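Local structure of uncharacterized protein MG376 homolog (2HQL) at residues E18-S23 with F29-K34. The protein probably binds single-stranded DNA through the OB fold into which its small, mostly beta chain is built. Residues are numbered along the deposited sequence; the frame is centred on the assembly and turned at random.
Sequences ESSCWS and FLVTIK
E18 N donates to T32 O at 2.6 Å, and T32 N in turn reaches S19 O at 2.8 Å; with both E18 and S19 set against the single residue T32, the strand makes a classic beta bulge. Beyond it the strands pair antiparallel, and L30 N gives a nearly straight bond to C21 O (169° at the hydrogen). W22 and F29, a non-hydrogen-bonded pair, send their side chains to the face they share with S20 and V31. F29, whose chi1 of -171° sets CG opposite its own N, brings CD1 over one face of the indole, 3.2 Å from W22 CE2, the two ring planes oblique at 49°. F29 CB makes a CH-pi contact over the six-membered ring of W22, 3.8 Å from its centroid. E61 of helix 54-64 accepts a hydrogen bond from W22 NE1, which would help to hold the indole in this orientation, while L60 touches both F29 and V31. At the far end E18 OE2 lies against the aliphatic part of K34, 3.3 Å from K34 CE, but its salt bridge to NZ is long (3.8 Å). This is a bulged beta hairpin, strands 9-22 and 28-39, with one face packed on the helix of an OB fold.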
ATOM      1  N   GLU A  18      13.099 -10.565   3.528  1.00 20.81           N
ATOM      2  CA  GLU A  18      14.458 -10.159   3.186  1.00 22.39           C
ATOM      3  C   GLU A  18      15.336  -9.799   4.385  1.00 22.22           C
ATOM      4  O   GLU A  18      16.552 -10.001   4.356  1.00 22.13           O
ATOM      5  CB  GLU A  18      14.406  -8.971   2.225  1.00 23.82           C
ATOM      6  CG  GLU A  18      13.761  -9.276   0.879  1.00 28.51           C
ATOM      7  CD  GLU A  18      14.572 -10.246   0.050  1.00 31.71           C
ATOM      8  OE1 GLU A  18      15.781  -9.984  -0.113  1.00 36.22           O
ATOM      9  OE2 GLU A  18      14.017 -11.255  -0.441  1.00 30.83           O
ATOM     10  N   SER A  19      14.711  -9.253   5.425  1.00 21.79           N
ATOM     11  CA  SER A  19      15.395  -8.846   6.641  1.00 19.64           C
ATOM     12  C   SER A  19      14.320  -8.401   7.611  1.00 20.69           C
ATOM     13  O   SER A  19      13.163  -8.273   7.229  1.00 19.11           O
ATOM     14  CB  SER A  19      16.342  -7.687   6.355  1.00 19.10           C
ATOM     15  OG  SER A  19      15.621  -6.545   5.956  1.00 18.07           O
ATOM     16  N   SER A  20      14.693  -8.168   8.865  1.00 22.68           N
ATOM     17  CA  SER A  20      13.720  -7.747   9.866  1.00 25.15           C
ATOM     18  C   SER A  20      14.411  -7.313  11.152  1.00 27.18           C
ATOM     19  O   SER A  20      15.562  -7.660  11.383  1.00 27.69           O
ATOM     20  CB  SER A  20      12.759  -8.900  10.176  1.00 26.71           C
ATOM     21  OG  SER A  20      13.441  -9.966  10.814  1.00 26.46           O
ATOM     22  N   CYS A  21      13.711  -6.551  11.991  1.00 28.48           N
ATOM     23  CA  CYS A  21      14.294  -6.107  13.252  1.00 28.18           C
ATOM     24  C   CYS A  21      13.287  -5.527  14.239  1.00 26.17           C
ATOM     25  O   CYS A  21      12.202  -5.082  13.861  1.00 23.02           O
ATOM     26  CB  CYS A  21      15.402  -5.076  13.000  1.00 31.27           C
ATOM     27  SG  CYS A  21      14.849  -3.473  12.391  1.00 37.67           S
ATOM     28  N   TRP A  22      13.682  -5.533  15.510  1.00 25.30           N
ATOM     29  CA  TRP A  22      12.863  -5.023  16.602  1.00 24.52           C
ATOM     30  C   TRP A  22      13.150  -3.556  16.876  1.00 24.19           C
ATOM     31  O   TRP A  22      14.300  -3.122  16.794  1.00 25.82           O
ATOM     32  CB  TRP A  22      13.130  -5.811  17.893  1.00 22.79           C
ATOM     33  CG  TRP A  22      12.530  -7.193  17.925  1.00 23.32           C
ATOM     34  CD1 TRP A  22      13.169  -8.385  17.674  1.00 21.08           C
ATOM     35  CD2 TRP A  22      11.172  -7.528  18.254  1.00 21.53           C
ATOM     36  NE1 TRP A  22      12.290  -9.433  17.835  1.00 20.47           N
ATOM     37  CE2 TRP A  22      11.060  -8.936  18.189  1.00 20.38           C
ATOM     38  CE3 TRP A  22      10.038  -6.769  18.594  1.00 20.59           C
ATOM     39  CZ2 TRP A  22       9.859  -9.604  18.456  1.00 20.88           C
ATOM     40  CZ3 TRP A  22       8.843  -7.433  18.858  1.00 19.94           C
ATOM     41  CH2 TRP A  22       8.765  -8.840  18.788  1.00 20.33           C
ATOM     42  N   SER A  23      12.095  -2.802  17.194  1.00 22.99           N
ATOM     43  CA  SER A  23      12.213  -1.393  17.536  1.00 21.42           C
ATOM     44  C   SER A  23      12.908  -1.398  18.890  1.00 21.63           C
ATOM     45  O   SER A  23      13.144  -2.467  19.453  1.00 22.16           O
ATOM     46  CB  SER A  23      10.835  -0.752  17.658  1.00 19.96           C
ATOM     47  OG  SER A  23      10.064  -1.419  18.638  1.00 23.12           O
ATOM     48  N   PHE A  29       7.730  -5.338  15.662  1.00 18.78           N
ATOM     49  CA  PHE A  29       8.726  -6.094  14.906  1.00 19.26           C
ATOM     50  C   PHE A  29       8.558  -5.755  13.436  1.00 19.59           C
ATOM     51  O   PHE A  29       7.465  -5.890  12.885  1.00 19.57           O
ATOM     52  CB  PHE A  29       8.519  -7.597  15.103  1.00 18.52           C
ATOM     53  CG  PHE A  29       9.617  -8.444  14.528  1.00 15.70           C
ATOM     54  CD1 PHE A  29      10.917  -8.341  15.017  1.00 13.85           C
ATOM     55  CD2 PHE A  29       9.346  -9.369  13.520  1.00 15.83           C
ATOM     56  CE1 PHE A  29      11.936  -9.144  14.520  1.00 13.44           C
ATOM     57  CE2 PHE A  29      10.366 -10.189  13.005  1.00 16.29           C
ATOM     58  CZ  PHE A  29      11.664 -10.076  13.509  1.00 15.05           C
ATOM     59  N   LEU A  30       9.641  -5.319  12.802  1.00 20.07           N
ATOM     60  CA  LEU A  30       9.583  -4.951  11.403  1.00 20.64           C
ATOM     61  C   LEU A  30      10.267  -5.921  10.481  1.00 19.34           C
ATOM     62  O   LEU A  30      11.417  -6.312  10.696  1.00 16.95           O
ATOM     63  CB  LEU A  30      10.170  -3.557  11.181  1.00 23.20           C
ATOM     64  CG  LEU A  30       9.267  -2.388  11.579  1.00 26.58           C
ATOM     65  CD1 LEU A  30       9.233  -2.221  13.104  1.00 25.90           C
ATOM     66  CD2 LEU A  30       9.793  -1.126  10.897  1.00 26.27           C
ATOM     67  N   VAL A  31       9.533  -6.281   9.436  1.00 18.55           N
ATOM     68  CA  VAL A  31      10.004  -7.198   8.416  1.00 19.55           C
ATOM     69  C   VAL A  31       9.983  -6.502   7.046  1.00 19.02           C
ATOM     70  O   VAL A  31       9.127  -5.660   6.769  1.00 17.37           O
ATOM     71  CB  VAL A  31       9.117  -8.481   8.382  1.00 18.62           C
ATOM     72  CG1 VAL A  31       9.541  -9.400   7.221  1.00 16.74           C
ATOM     73  CG2 VAL A  31       9.230  -9.219   9.718  1.00 16.19           C
ATOM     74  N   THR A  32      10.958  -6.830   6.207  1.00 19.28           N
ATOM     75  CA  THR A  32      11.029  -6.268   4.869  1.00 18.07           C
ATOM     76  C   THR A  32      10.893  -7.403   3.870  1.00 18.25           C
ATOM     77  O   THR A  32      11.685  -8.355   3.867  1.00 16.33           O
ATOM     78  CB  THR A  32      12.330  -5.517   4.636  1.00 18.38           C
ATOM     79  OG1 THR A  32      12.323  -4.326   5.431  1.00 19.40           O
ATOM     80  CG2 THR A  32      12.460  -5.125   3.168  1.00 20.38           C
ATOM     81  N   ILE A  33       9.872  -7.267   3.027  1.00 18.52           N
ATOM     82  CA  ILE A  33       9.491  -8.253   2.023  1.00 18.72           C
ATOM     83  C   ILE A  33       9.813  -7.838   0.584  1.00 18.53           C
ATOM     84  O   ILE A  33       9.804  -6.661   0.244  1.00 17.54           O
ATOM     85  CB  ILE A  33       7.963  -8.516   2.119  1.00 19.12           C
ATOM     86  CG1 ILE A  33       7.563  -8.811   3.564  1.00 20.87           C
ATOM     87  CG2 ILE A  33       7.565  -9.645   1.237  1.00 23.51           C
ATOM     88  CD1 ILE A  33       8.263  -9.979   4.199  1.00 19.86           C
ATOM     89  N   LYS A  34      10.080  -8.835  -0.251  1.00 20.67           N
ATOM     90  CA  LYS A  34      10.371  -8.636  -1.668  1.00 20.26           C
ATOM     91  C   LYS A  34       9.291  -9.344  -2.481  1.00 20.42           C
ATOM     92  O   LYS A  34       8.915 -10.478  -2.181  1.00 20.43           O
ATOM     93  CB  LYS A  34      11.724  -9.250  -2.039  1.00 22.61           C
ATOM     94  CG  LYS A  34      11.951  -9.363  -3.556  1.00 25.51           C
ATOM     95  CD  LYS A  34      13.208 -10.164  -3.932  1.00 28.10           C
ATOM     96  CE  LYS A  34      13.072 -11.655  -3.605  1.00 29.94           C
ATOM     97  NZ  LYS A  34      14.291 -12.441  -4.001  1.00 31.27           N
TER